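Local coordinates for protein angiotensin-converting enzyme (Anopheles gambiae, PDB 6S1Y) that probably cleaves dipeptides from the carboxyl end of peptides as a zinc metallopeptidase of the angiotensin-converting enzyme family, at residues Gln255-Ala261 with Val426-Phe431; Phe421-Gly425 with Tyr575-Leu579; Tyr174-Asn178 with Gly444-Gly448; Val167-Phe171 with Glu477-Asp481. All coordinates share one frame; numbering follows the deposited sequence.

In the fold
Four contacts taken from one largely helical peptidase illustrate how interface chemistry follows position in a fold. Contacts 1 and 2 are buried, share helix 414-429 and touch each other, with centres 11 Å apart; contact 1 combines a backbone hydrogen bond, a CH-pi contact and a hydrogen bond to the ligand at the pocket, whereas contact 2 relies on apolar and aromatic groups with no hydrogen bond between its segments. Contacts 3 and 4 likewise adjoin, through helix 168-184, at 14 Å between centres. Contact 3 is buried and built on a phenylalanine ring; contact 4, only partly buried, adds an arginine that collects carbonyl oxygens and waters.

Contact 1: Gln255-Ala261 with Val426-Phe431; sequences QTWDNIA and VTKLVF. With KSN ((2~{S})-2-[[(4~{S})-4-azanyl-5-oxidanyl-5-oxidanylidene-pentanoyl]amino]pentanedioic acid), chain H.
Trp-257 and Val-430 meet where a loop lies along the last part of helix 414-429, in the mostly helical fold of the angiotensin-converting enzyme family, and Gln-255 and Phe-431 line the ligand pocket. The apolar part of the contact is a CH-pi interaction: CG1 of Val-430 lies over one face of the indole, 3.7 Å from the centroid of the Trp-257 six-membered ring. Helix 203-233 also packs against both side chains. Further along, CB of Ala-261 rests on CG2 of Val-426 at 3.8 Å.

One backbone hydrogen bond crosses between the segments, from Trp-257 N to Val-426 O, 2.8 Å long with an angle of 154° at the hydrogen. It ties the loop to a carbonyl in a helical stretch that contains a wider pi-type turn. Within the loop, the OG1 of Thr-256 donates to OD1 of Asp-258, while its methyl CG2 approaches the carbonyl oxygen of Thr-427.

Polar and aromatic groups converge at the pocket. The backbone carbonyl oxygen of Gln-255 lies in the ring plane of Phe-431, at its edge, and is also met by the CA-H of that residue. With chi2 at -173°, the Gln-255 chain runs extended past CG toward the ligand. Lys-485 holds its OE1, fixing the amide, and NE2 donates to O19 of the bound glutamyl peptide KSN at 3.0 Å.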
loop_
_atom_site.group_PDB
_atom_site.type_symbol
_atom_site.label_atom_id
_atom_site.label_comp_id
_atom_site.label_asym_id
_atom_site.label_seq_id
_atom_site.Cartn_x
_atom_site.Cartn_y
_atom_site.Cartn_z
ATOM N N GLN A 255 9.766 5.704 2.309
ATOM C CA GLN A 255 9.199 4.361 2.311
ATOM C C GLN A 255 9.734 3.508 1.170
ATOM O O GLN A 255 9.801 2.287 1.291
ATOM C CB GLN A 255 7.674 4.437 2.244
ATOM C CG GLN A 255 7.095 4.947 0.940
ATOM C CD GLN A 255 5.586 5.134 1.052
ATOM O OE1 GLN A 255 5.117 5.913 1.895
ATOM N NE2 GLN A 255 4.820 4.368 0.280
ATOM N N THR A 256 10.080 4.124 0.048
ATOM C CA THR A 256 10.741 3.460 -1.062
ATOM C C THR A 256 11.798 4.429 -1.566
ATOM O O THR A 256 11.579 5.648 -1.549
ATOM C CB THR A 256 9.772 3.094 -2.191
ATOM O OG1 THR A 256 9.042 4.259 -2.573
ATOM C CG2 THR A 256 8.766 2.045 -1.724
ATOM N N TRP A 257 12.937 3.905 -2.000
ATOM C CA TRP A 257 14.045 4.750 -2.408
ATOM C C TRP A 257 14.335 4.640 -3.900
ATOM O O TRP A 257 15.437 4.973 -4.335
ATOM C CB TRP A 257 15.301 4.405 -1.596
ATOM C CG TRP A 257 15.098 4.308 -0.105
ATOM C CD1 TRP A 257 14.067 4.822 0.629
ATOM C CD2 TRP A 257 15.960 3.649 0.830
ATOM N NE1 TRP A 257 14.237 4.510 1.963
ATOM C CE2 TRP A 257 15.389 3.789 2.105
ATOM C CE3 TRP A 257 17.161 2.929 0.705
ATOM C CZ2 TRP A 257 15.983 3.246 3.252
ATOM C CZ3 TRP A 257 17.737 2.382 1.846
ATOM C CH2 TRP A 257 17.152 2.551 3.095
ATOM N N ASP A 258 13.354 4.192 -4.691
ATOM C CA ASP A 258 13.517 4.038 -6.126
ATOM C C ASP A 258 14.018 5.303 -6.802
ATOM O O ASP A 258 14.785 5.222 -7.763
ATOM C CB ASP A 258 12.185 3.590 -6.752
ATOM C CG ASP A 258 11.015 4.520 -6.401
ATOM O OD1 ASP A 258 10.736 4.732 -5.190
ATOM O OD2 ASP A 258 10.365 5.031 -7.338
ATOM N N ASN A 259 13.624 6.483 -6.307
ATOM C CA ASN A 259 14.008 7.735 -6.962
ATOM C C ASN A 259 15.482 8.091 -6.804
ATOM O O ASN A 259 15.971 8.953 -7.540
ATOM C CB ASN A 259 13.167 8.905 -6.438
ATOM C CG ASN A 259 11.747 8.876 -6.952
ATOM O OD1 ASN A 259 11.513 8.604 -8.132
ATOM N ND2 ASN A 259 10.783 9.128 -6.064
ATOM N N ILE A 260 16.210 7.466 -5.878
ATOM C CA ILE A 260 17.651 7.669 -5.833
ATOM C C ILE A 260 18.413 6.439 -6.325
ATOM O O ILE A 260 19.623 6.320 -6.081
ATOM C CB ILE A 260 18.123 8.107 -4.439
ATOM C CG1 ILE A 260 17.696 7.147 -3.332
ATOM C CG2 ILE A 260 17.584 9.508 -4.116
ATOM C CD1 ILE A 260 18.552 5.892 -3.226
ATOM N N ALA A 261 17.746 5.528 -7.039
ATOM C CA ALA A 261 18.425 4.313 -7.488
ATOM C C ALA A 261 19.573 4.632 -8.442
ATOM O O ALA A 261 20.695 4.151 -8.261
ATOM C CB ALA A 261 17.441 3.351 -8.148
ATOM N N VAL A 426 16.041 -1.292 -3.663
ATOM C CA VAL A 426 15.729 0.008 -3.096
ATOM C C VAL A 426 14.290 0.393 -3.385
ATOM O O VAL A 426 13.757 1.305 -2.750
ATOM C CB VAL A 426 16.694 1.104 -3.592
ATOM C CG1 VAL A 426 18.091 0.833 -3.072
ATOM C CG2 VAL A 426 16.717 1.208 -5.110
ATOM N N THR A 427 13.650 -0.283 -4.337
ATOM C CA THR A 427 12.254 -0.031 -4.657
ATOM C C THR A 427 11.342 -0.782 -3.706
ATOM O O THR A 427 10.369 -0.223 -3.207
ATOM C CB THR A 427 11.936 -0.455 -6.104
ATOM O OG1 THR A 427 12.768 0.264 -7.023
ATOM C CG2 THR A 427 10.462 -0.206 -6.421
ATOM N N LYS A 428 11.643 -2.059 -3.458
ATOM C CA LYS A 428 10.731 -2.963 -2.764
ATOM C C LYS A 428 11.240 -3.469 -1.424
ATOM O O LYS A 428 10.467 -3.539 -0.475
ATOM C CB LYS A 428 10.391 -4.179 -3.657
ATOM C CG LYS A 428 9.886 -3.762 -5.062
ATOM C CD LYS A 428 9.026 -4.810 -5.733
ATOM C CE LYS A 428 7.657 -4.961 -5.036
ATOM N NZ LYS A 428 6.605 -3.949 -5.392
ATOM N N LEU A 429 12.513 -3.839 -1.303
ATOM C CA LEU A 429 12.918 -4.459 -0.050
ATOM C C LEU A 429 12.837 -3.468 1.103
ATOM O O LEU A 429 12.401 -3.831 2.197
ATOM C CB LEU A 429 14.318 -5.045 -0.164
ATOM C CG LEU A 429 14.738 -5.740 1.123
ATOM C CD1 LEU A 429 13.940 -7.013 1.325
ATOM C CD2 LEU A 429 16.204 -6.043 1.093
ATOM N N VAL A 430 13.246 -2.209 0.886
ATOM C CA VAL A 430 13.281 -1.247 1.978
ATOM C C VAL A 430 11.894 -0.915 2.520
ATOM O O VAL A 430 11.771 -0.332 3.612
ATOM C CB VAL A 430 13.979 0.058 1.546
ATOM C CG1 VAL A 430 15.368 -0.231 0.996
ATOM C CG2 VAL A 430 13.156 0.786 0.537
ATOM N N PHE A 431 10.842 -1.246 1.782
ATOM C CA PHE A 431 9.481 -0.869 2.184
ATOM C C PHE A 431 8.973 -1.731 3.340
ATOM O O PHE A 431 8.166 -1.268 4.157
ATOM C CB PHE A 431 8.579 -0.952 0.940
ATOM C CG PHE A 431 7.124 -0.751 1.221
ATOM C CD1 PHE A 431 6.594 0.516 1.326
ATOM C CD2 PHE A 431 6.282 -1.833 1.330
ATOM C CE1 PHE A 431 5.264 0.700 1.588
ATOM C CE2 PHE A 431 4.941 -1.655 1.607
ATOM C CZ PHE A 431 4.443 -0.386 1.736
HETATM C C10 KSN H . -7.450 3.569 -0.048
HETATM C C13 KSN H . -3.997 1.566 -2.430
HETATM C C17 KSN H . 1.769 3.945 -0.463
HETATM C C02 KSN H . 1.551 2.701 -1.333
HETATM C C03 KSN H . 0.088 2.347 -1.638
HETATM C C04 KSN H . -0.937 3.460 -1.497
HETATM C C05 KSN H . -1.722 3.807 -2.789
HETATM C C07 KSN H . -3.995 3.005 -1.858
HETATM C C08 KSN H . -5.389 3.579 -1.641
HETATM C C09 KSN H . -6.170 2.856 -0.527
HETATM N N01 KSN H . 2.167 1.527 -0.705
HETATM N N06 KSN H . -3.177 3.633 -2.905
HETATM O O11 KSN H . -7.604 4.807 -0.287
HETATM O O12 KSN H . -8.355 2.940 0.601
HETATM O O14 KSN H . -4.074 1.422 -3.682
HETATM O O15 KSN H . -3.885 0.561 -1.702
HETATM O O16 KSN H . -1.138 4.301 -3.707
HETATM O O18 KSN H . 1.830 5.063 -1.042
HETATM O O19 KSN H . 1.901 3.925 0.790
#

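Contact 2: Phe421-Gly425 with Tyr575-Leu579; sequences FYRAG and YFDPL
Phe-421 lays its ring beside the proline of the facing helix, with CE2 3.6 Å from CB of Pro-578 and the two side chains crossing at about a right angle. Nearer the backbone, its CB meets CB of Leu-579 at 3.9 Å. The leucine then reaches further across the helix: CD2 comes to 3.5 Å from the carbonyl oxygen of Phe-421, and CD1 lies against the backbone of Tyr-422. With CG anti to the backbone N (chi1 176°), Leu-579 extends toward helix 414-429, and its two methyls divide between Tyr-422 and the Phe-421 carbonyl.

The pairing is one of helix 414-429 with the start of helix 577-590, within the helical scaffold of this peptidase family. Phe-576 occupies the N-cap position of the second helix and also ends the preceding one, at the junction between them. From that junction its ring turns an edge toward the carbonyl carbon of Ala-424, and CE1 stands 3.5 Å from Gly-425 N. CD2 of Leu-579 comes to 4.0 Å from CA of Gly-425, where the glycine backbone itself forms the surface.

Tyr-575 completes the aromatic side. Its CD1 sits over the centre of the Phe-576 ring, 3.6 Å above the plane, while its own ring edge faces CB of Ala-424, whose distance to Tyr-575 OH is 4.0 Å. Phe-505 meets the Tyr-575 ring edge-to-face.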
loop_
_atom_site.group_PDB
_atom_site.type_symbol
_atom_site.label_atom_id
_atom_site.label_comp_id
_atom_site.label_asym_id
_atom_site.label_seq_id
_atom_site.Cartn_x
_atom_site.Cartn_y
_atom_site.Cartn_z
ATOM N N PHE A 421 19.270 -5.741 -9.837
ATOM C CA PHE A 421 18.966 -6.216 -8.486
ATOM C C PHE A 421 18.930 -5.057 -7.490
ATOM O O PHE A 421 18.105 -5.027 -6.564
ATOM C CB PHE A 421 20.017 -7.240 -8.027
ATOM C CG PHE A 421 20.145 -8.459 -8.909
ATOM C CD1 PHE A 421 19.100 -8.889 -9.721
ATOM C CD2 PHE A 421 21.333 -9.175 -8.928
ATOM C CE1 PHE A 421 19.247 -10.026 -10.557
ATOM C CE2 PHE A 421 21.492 -10.312 -9.744
ATOM C CZ PHE A 421 20.448 -10.740 -10.552
ATOM N N TYR A 422 19.856 -4.112 -7.641
ATOM C CA TYR A 422 19.921 -2.969 -6.742
ATOM C C TYR A 422 18.652 -2.143 -6.829
ATOM O O TYR A 422 18.006 -1.869 -5.812
ATOM C CB TYR A 422 21.135 -2.120 -7.090
ATOM C CG TYR A 422 21.300 -0.913 -6.233
ATOM C CD1 TYR A 422 21.730 -1.038 -4.897
ATOM C CD2 TYR A 422 21.027 0.364 -6.727
ATOM C CE1 TYR A 422 21.885 0.077 -4.088
ATOM C CE2 TYR A 422 21.201 1.491 -5.930
ATOM C CZ TYR A 422 21.622 1.337 -4.607
ATOM O OH TYR A 422 21.785 2.426 -3.799
ATOM N N ARG A 423 18.275 -1.737 -8.037
ATOM C CA ARG A 423 17.034 -1.002 -8.201
ATOM C C ARG A 423 15.881 -1.731 -7.523
ATOM O O ARG A 423 15.101 -1.121 -6.780
ATOM C CB ARG A 423 16.727 -0.787 -9.687
ATOM C CG ARG A 423 15.335 -0.150 -9.904
ATOM C CD ARG A 423 15.090 0.294 -11.337
ATOM N NE ARG A 423 15.810 1.532 -11.620
ATOM C CZ ARG A 423 15.358 2.745 -11.307
ATOM N NH1 ARG A 423 14.177 2.893 -10.726
ATOM N NH2 ARG A 423 16.093 3.813 -11.591
ATOM N N ALA A 424 15.753 -3.047 -7.765
ATOM C CA ALA A 424 14.652 -3.767 -7.132
ATOM C C ALA A 424 14.732 -3.660 -5.601
ATOM O O ALA A 424 13.717 -3.444 -4.935
ATOM C CB ALA A 424 14.636 -5.235 -7.577
ATOM N N GLY A 425 15.933 -3.809 -5.031
ATOM C CA GLY A 425 16.068 -3.726 -3.582
ATOM C C GLY A 425 15.629 -2.387 -3.020
ATOM O O GLY A 425 14.919 -2.327 -2.002
ATOM N N TYR A 575 14.467 -14.141 -3.980
ATOM C CA TYR A 575 14.479 -13.106 -5.008
ATOM C C TYR A 575 15.673 -12.184 -4.835
ATOM O O TYR A 575 16.355 -11.834 -5.809
ATOM C CB TYR A 575 13.163 -12.312 -4.935
ATOM C CG TYR A 575 12.972 -11.270 -6.008
ATOM C CD1 TYR A 575 13.483 -9.987 -5.849
ATOM C CD2 TYR A 575 12.248 -11.553 -7.153
ATOM C CE1 TYR A 575 13.304 -9.014 -6.816
ATOM C CE2 TYR A 575 12.061 -10.584 -8.146
ATOM C CZ TYR A 575 12.595 -9.309 -7.959
ATOM O OH TYR A 575 12.432 -8.335 -8.901
ATOM N N PHE A 576 15.938 -11.785 -3.591
ATOM C CA PHE A 576 17.019 -10.865 -3.264
ATOM C C PHE A 576 18.296 -11.561 -2.793
ATOM O O PHE A 576 19.163 -10.900 -2.223
ATOM C CB PHE A 576 16.575 -9.877 -2.180
ATOM C CG PHE A 576 15.587 -8.878 -2.661
ATOM C CD1 PHE A 576 15.950 -7.924 -3.577
ATOM C CD2 PHE A 576 14.272 -8.920 -2.227
ATOM C CE1 PHE A 576 15.026 -7.025 -4.041
ATOM C CE2 PHE A 576 13.345 -8.017 -2.700
ATOM C CZ PHE A 576 13.717 -7.079 -3.592
ATOM N N ASP A 577 18.442 -12.867 -3.006
ATOM C CA ASP A 577 19.689 -13.446 -2.506
ATOM C C ASP A 577 20.890 -12.987 -3.331
ATOM O O ASP A 577 21.946 -12.728 -2.751
ATOM C CB ASP A 577 19.644 -14.976 -2.468
ATOM C CG ASP A 577 20.895 -15.569 -1.808
ATOM O OD1 ASP A 577 21.056 -15.457 -0.563
ATOM O OD2 ASP A 577 21.752 -16.090 -2.555
ATOM N N PRO A 578 20.803 -12.899 -4.664
ATOM C CA PRO A 578 21.983 -12.424 -5.413
ATOM C C PRO A 578 22.404 -11.015 -5.006
ATOM O O PRO A 578 23.606 -10.721 -4.915
ATOM C CB PRO A 578 21.529 -12.500 -6.881
ATOM C CG PRO A 578 20.417 -13.533 -6.887
ATOM C CD PRO A 578 19.714 -13.351 -5.560
ATOM N N LEU A 579 21.444 -10.136 -4.726
ATOM C CA LEU A 579 21.795 -8.808 -4.248
ATOM C C LEU A 579 22.452 -8.890 -2.873
ATOM O O LEU A 579 23.477 -8.243 -2.624
ATOM C CB LEU A 579 20.554 -7.917 -4.191
ATOM C CG LEU A 579 20.780 -6.513 -3.611
ATOM C CD1 LEU A 579 21.721 -5.730 -4.538
ATOM C CD2 LEU A 579 19.466 -5.748 -3.400
#

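Contact 3: Tyr174-Asn178 with Gly444-Gly448; sequences YVELN and GVFRG
Phe-446 turns a face to Asn-178 and an edge to Tyr-174, residues one helical turn apart, and illustrates how an aromatic side chain can serve a helix-to-helix contact with no hydrogen bond between the segments. The pairing belongs to the mostly helical fold of this peptidase family, joining helix 168-184 to the C-terminal end of helix 431-447.

The contacts with polar groups use face and edge differently. OD1 of Asn-178 stands 4.0 Å above the centre of the Phe-446 ring, and the amide plane is only 12° from the ring plane, an amide laid flat over an aromatic face. The Asn-178 side chain has CG anti to the backbone N (chi1 167°), a setting that brings the amide over the ring; its ND2 is hydrogen-bonded to Tyr-95. At the rim, Tyr-174 OH lies in the ring plane, 3.6 Å from CZ of Phe-446. That hydroxyl has its hydrogen-bond partner in Asp-491, so both polar groups bordering the ring are also tied to other parts of the chain.

The apolar contacts centre on Val-175. Its CG2 meets CG1 of Val-445 at 3.7 Å, the two valines crossing at about a right angle, and the same methyl approaches the Phe-446 edge at CE1, 4.3 Å away.

Around this interface, helix 190-196 supplies Trp-194, whose ring meets Phe-446 edge-to-face and whose side chain also touches Tyr-174, while helix 100-119 lies against Tyr-174 through Leu-106 and Met-113.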
loop_
_atom_site.group_PDB
_atom_site.type_symbol
_atom_site.label_atom_id
_atom_site.label_comp_id
_atom_site.label_asym_id
_atom_site.label_seq_id
_atom_site.Cartn_x
_atom_site.Cartn_y
_atom_site.Cartn_z
ATOM N N TYR A 174 -10.151 10.447 17.140
ATOM C CA TYR A 174 -10.268 9.232 16.347
ATOM C C TYR A 174 -9.789 8.023 17.123
ATOM O O TYR A 174 -10.399 6.948 17.062
ATOM C CB TYR A 174 -9.460 9.403 15.063
ATOM C CG TYR A 174 -8.831 8.160 14.476
ATOM C CD1 TYR A 174 -9.606 7.134 13.940
ATOM C CD2 TYR A 174 -7.454 8.048 14.393
ATOM C CE1 TYR A 174 -9.016 6.019 13.371
ATOM C CE2 TYR A 174 -6.855 6.942 13.816
ATOM C CZ TYR A 174 -7.630 5.932 13.297
ATOM O OH TYR A 174 -6.996 4.840 12.719
ATOM N N VAL A 175 -8.689 8.170 17.853
ATOM C CA VAL A 175 -8.190 7.035 18.617
ATOM C C VAL A 175 -9.204 6.614 19.669
ATOM O O VAL A 175 -9.441 5.413 19.874
ATOM C CB VAL A 175 -6.829 7.371 19.239
ATOM C CG1 VAL A 175 -6.534 6.435 20.391
ATOM C CG2 VAL A 175 -5.757 7.278 18.163
ATOM N N GLU A 176 -9.817 7.591 20.351
ATOM C CA GLU A 176 -10.703 7.271 21.472
ATOM C C GLU A 176 -11.946 6.535 20.999
ATOM O O GLU A 176 -12.368 5.560 21.627
ATOM C CB GLU A 176 -11.091 8.543 22.235
ATOM C CG GLU A 176 -10.045 8.948 23.258
ATOM C CD GLU A 176 -9.986 10.450 23.533
ATOM O OE1 GLU A 176 -9.084 10.867 24.300
ATOM O OE2 GLU A 176 -10.824 11.206 22.993
ATOM N N LEU A 177 -12.535 6.973 19.881
ATOM C CA LEU A 177 -13.752 6.341 19.393
ATOM C C LEU A 177 -13.470 5.085 18.593
ATOM O O LEU A 177 -14.338 4.206 18.503
ATOM C CB LEU A 177 -14.544 7.333 18.548
ATOM C CG LEU A 177 -15.128 8.495 19.359
ATOM C CD1 LEU A 177 -15.617 9.605 18.452
ATOM C CD2 LEU A 177 -16.254 7.997 20.268
ATOM N N ASN A 178 -12.293 4.988 17.975
ATOM C CA ASN A 178 -11.874 3.715 17.394
ATOM C C ASN A 178 -11.805 2.661 18.486
ATOM O O ASN A 178 -12.164 1.499 18.267
ATOM C CB ASN A 178 -10.518 3.864 16.683
ATOM C CG ASN A 178 -9.874 2.500 16.328
ATOM O OD1 ASN A 178 -9.419 1.772 17.201
ATOM N ND2 ASN A 178 -9.843 2.170 15.043
ATOM N N GLY A 444 0.371 0.227 19.015
ATOM C CA GLY A 444 0.794 0.687 20.317
ATOM C C GLY A 444 -0.056 1.822 20.842
ATOM O O GLY A 444 -0.357 1.876 22.038
ATOM N N VAL A 445 -0.439 2.755 19.968
ATOM C CA VAL A 445 -1.364 3.810 20.376
ATOM C C VAL A 445 -2.705 3.204 20.753
ATOM O O VAL A 445 -3.278 3.517 21.804
ATOM C CB VAL A 445 -1.516 4.858 19.258
ATOM C CG1 VAL A 445 -2.644 5.851 19.581
ATOM C CG2 VAL A 445 -0.198 5.601 19.037
ATOM N N PHE A 446 -3.209 2.300 19.912
ATOM C CA PHE A 446 -4.516 1.692 20.142
ATOM C C PHE A 446 -4.545 0.922 21.453
ATOM O O PHE A 446 -5.549 0.943 22.167
ATOM C CB PHE A 446 -4.862 0.746 18.991
ATOM C CG PHE A 446 -5.138 1.430 17.677
ATOM C CD1 PHE A 446 -5.479 2.764 17.616
ATOM C CD2 PHE A 446 -5.074 0.712 16.498
ATOM C CE1 PHE A 446 -5.751 3.371 16.406
ATOM C CE2 PHE A 446 -5.346 1.317 15.278
ATOM C CZ PHE A 446 -5.685 2.640 15.230
ATOM N N ARG A 447 -3.456 0.204 21.764
ATOM C CA ARG A 447 -3.400 -0.630 22.956
ATOM C C ARG A 447 -3.062 0.147 24.220
ATOM O O ARG A 447 -3.149 -0.428 25.305
ATOM C CB ARG A 447 -2.365 -1.739 22.791
ATOM C CG ARG A 447 -2.771 -2.830 21.828
ATOM C CD ARG A 447 -1.544 -3.601 21.385
ATOM N NE ARG A 447 -1.878 -4.788 20.602
ATOM C CZ ARG A 447 -1.007 -5.448 19.849
ATOM N NH1 ARG A 447 0.253 -5.019 19.755
ATOM N NH2 ARG A 447 -1.393 -6.530 19.170
ATOM N N GLY A 448 -2.678 1.419 24.110
ATOM C CA GLY A 448 -2.261 2.203 25.255
ATOM C C GLY A 448 -0.784 2.121 25.598
ATOM O O GLY A 448 -0.335 2.856 26.480
#

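Contact 4: Val167-Phe171 with Glu477-Asp481; sequences VRESF and EQDFD
Arg-168, in the first turn of helix 168-184, faces Phe-480 across a CA-to-CA separation of 6.6 Å, where an irregular loop follows strand 475-476. Its side chain leaves with CG anti to the backbone N and bends at chi3 (-59°), which points the guanidinium at the loop's carbonyls.

One nitrogen, NH2, gathers three successive carbonyl oxygens. The bond to Glu-477 O is 2.8 Å, the oxygen lying 29° out of the guanidinium plane; those to Gln-478 O and Asp-479 O are weak. NH1 works through solvent, donating to a water at 2.6 Å that in turn donates to Asp-479 O. Three carbonyl oxygens thus face one cationic end, whose charge they would probably help to balance. The carboxylate of Glu-477 is itself occupied by the backbone N atoms of Asn-456 and Cys-457.

A loop between strand 475-476 and helix 486-489 is thus docked against the start of helix 168-184, in the mostly helical fold of the converting-enzyme family. CB of Phe-480 lies over one face of the guanidinium, 3.7 Å from its plane and offset toward the rim.

The ring of Phe-480 continues past the arginine to Phe-171, one turn further along the helix. The two form an edge-to-face pair, with the edge of Phe-480 presented to the face of Phe-171, centroids 5.0 Å apart and planes at 62°. The closest approach is CZ of Phe-480 to CD2 of Phe-171, 3.5 Å. Met-113 of helix 100-119 also touches Phe-171.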
loop_
_atom_site.group_PDB
_atom_site.type_symbol
_atom_site.label_atom_id
_atom_site.label_comp_id
_atom_site.label_asym_id
_atom_site.label_seq_id
_atom_site.Cartn_x
_atom_site.Cartn_y
_atom_site.Cartn_z
ATOM N N VAL A 167 -3.484 18.499 13.177
ATOM C CA VAL A 167 -4.622 17.614 13.341
ATOM C C VAL A 167 -4.475 16.715 14.566
ATOM O O VAL A 167 -5.173 15.703 14.663
ATOM C CB VAL A 167 -4.874 16.777 12.079
ATOM C CG1 VAL A 167 -5.096 17.686 10.864
ATOM C CG2 VAL A 167 -3.730 15.837 11.816
ATOM N N ARG A 168 -3.588 17.067 15.518
ATOM C CA ARG A 168 -3.397 16.245 16.709
ATOM C C ARG A 168 -4.725 15.921 17.380
ATOM O O ARG A 168 -5.020 14.763 17.680
ATOM C CB ARG A 168 -2.466 16.957 17.700
ATOM C CG ARG A 168 -2.204 16.183 19.043
ATOM C CD ARG A 168 -1.645 17.111 20.136
ATOM N NE ARG A 168 -0.394 17.729 19.694
ATOM C CZ ARG A 168 0.811 17.154 19.790
ATOM N NH1 ARG A 168 0.931 15.944 20.332
ATOM N NH2 ARG A 168 1.901 17.785 19.345
ATOM N N GLU A 169 -5.552 16.938 17.606
ATOM C CA GLU A 169 -6.784 16.739 18.367
ATOM C C GLU A 169 -7.779 15.855 17.626
ATOM O O GLU A 169 -8.418 14.993 18.238
ATOM C CB GLU A 169 -7.403 18.096 18.704
ATOM C CG GLU A 169 -6.361 19.106 19.206
ATOM C CD GLU A 169 -6.974 20.237 20.009
ATOM O OE1 GLU A 169 -6.347 20.658 21.006
ATOM O OE2 GLU A 169 -8.084 20.695 19.648
ATOM N N SER A 170 -7.939 16.046 16.314
ATOM C CA SER A 170 -8.779 15.118 15.566
ATOM C C SER A 170 -8.244 13.699 15.668
ATOM O O SER A 170 -9.013 12.748 15.835
ATOM C CB SER A 170 -8.879 15.531 14.095
ATOM O OG SER A 170 -9.319 16.881 13.977
ATOM N N PHE A 171 -6.922 13.532 15.563
ATOM C CA PHE A 171 -6.341 12.207 15.749
ATOM C C PHE A 171 -6.675 11.640 17.120
ATOM O O PHE A 171 -7.032 10.462 17.241
ATOM C CB PHE A 171 -4.826 12.254 15.561
ATOM C CG PHE A 171 -4.151 10.921 15.720
ATOM C CD1 PHE A 171 -4.000 10.073 14.640
ATOM C CD2 PHE A 171 -3.668 10.519 16.952
ATOM C CE1 PHE A 171 -3.360 8.828 14.785
ATOM C CE2 PHE A 171 -3.049 9.302 17.110
ATOM C CZ PHE A 171 -2.881 8.453 16.021
ATOM N N GLU A 477 7.873 16.909 20.976
ATOM C CA GLU A 477 6.488 16.517 21.199
ATOM C C GLU A 477 5.502 17.618 20.827
ATOM O O GLU A 477 4.305 17.343 20.750
ATOM C CB GLU A 477 6.268 16.101 22.638
ATOM C CG GLU A 477 6.877 14.736 22.962
ATOM C CD GLU A 477 6.255 13.616 22.139
ATOM O OE1 GLU A 477 5.163 13.831 21.553
ATOM O OE2 GLU A 477 6.853 12.532 22.064
ATOM N N GLN A 478 5.963 18.840 20.568
ATOM C CA GLN A 478 5.062 19.847 20.015
ATOM C C GLN A 478 4.750 19.564 18.550
ATOM O O GLN A 478 3.711 20.004 18.052
ATOM C CB GLN A 478 5.665 21.243 20.152
ATOM C CG GLN A 478 5.797 21.709 21.597
ATOM C CD GLN A 478 6.904 22.734 21.766
ATOM O OE1 GLN A 478 7.769 22.592 22.639
ATOM N NE2 GLN A 478 6.888 23.773 20.921
ATOM N N ASP A 479 5.646 18.865 17.843
ATOM C CA ASP A 479 5.336 18.305 16.541
ATOM C C ASP A 479 4.512 17.040 16.735
ATOM O O ASP A 479 4.499 16.449 17.819
ATOM C CB ASP A 479 6.609 17.986 15.763
ATOM C CG ASP A 479 7.553 19.169 15.694
ATOM O OD1 ASP A 479 7.111 20.258 15.267
ATOM O OD2 ASP A 479 8.736 19.020 16.091
ATOM N N PHE A 480 3.789 16.643 15.683
ATOM C CA PHE A 480 3.084 15.357 15.733
ATOM C C PHE A 480 3.004 14.810 14.298
ATOM O O PHE A 480 2.077 15.115 13.546
ATOM C CB PHE A 480 1.710 15.490 16.364
ATOM C CG PHE A 480 0.911 14.218 16.312
ATOM C CD1 PHE A 480 1.406 13.066 16.856
ATOM C CD2 PHE A 480 -0.313 14.181 15.703
ATOM C CE1 PHE A 480 0.693 11.893 16.796
ATOM C CE2 PHE A 480 -1.038 13.011 15.650
ATOM C CZ PHE A 480 -0.534 11.864 16.196
ATOM N N ASP A 481 3.969 13.982 13.953
ATOM C CA ASP A 481 4.299 13.731 12.562
ATOM C C ASP A 481 3.615 12.546 11.879
ATOM O O ASP A 481 3.549 12.523 10.646
ATOM C CB ASP A 481 5.826 13.587 12.469
ATOM C CG ASP A 481 6.543 14.906 12.715
ATOM O OD1 ASP A 481 6.027 15.923 12.188
ATOM O OD2 ASP A 481 7.598 14.930 13.421
HETATM O O HOH W 1 3.180 14.908 19.701
HETATM O O HOH W 2 2.982 14.363 22.464
#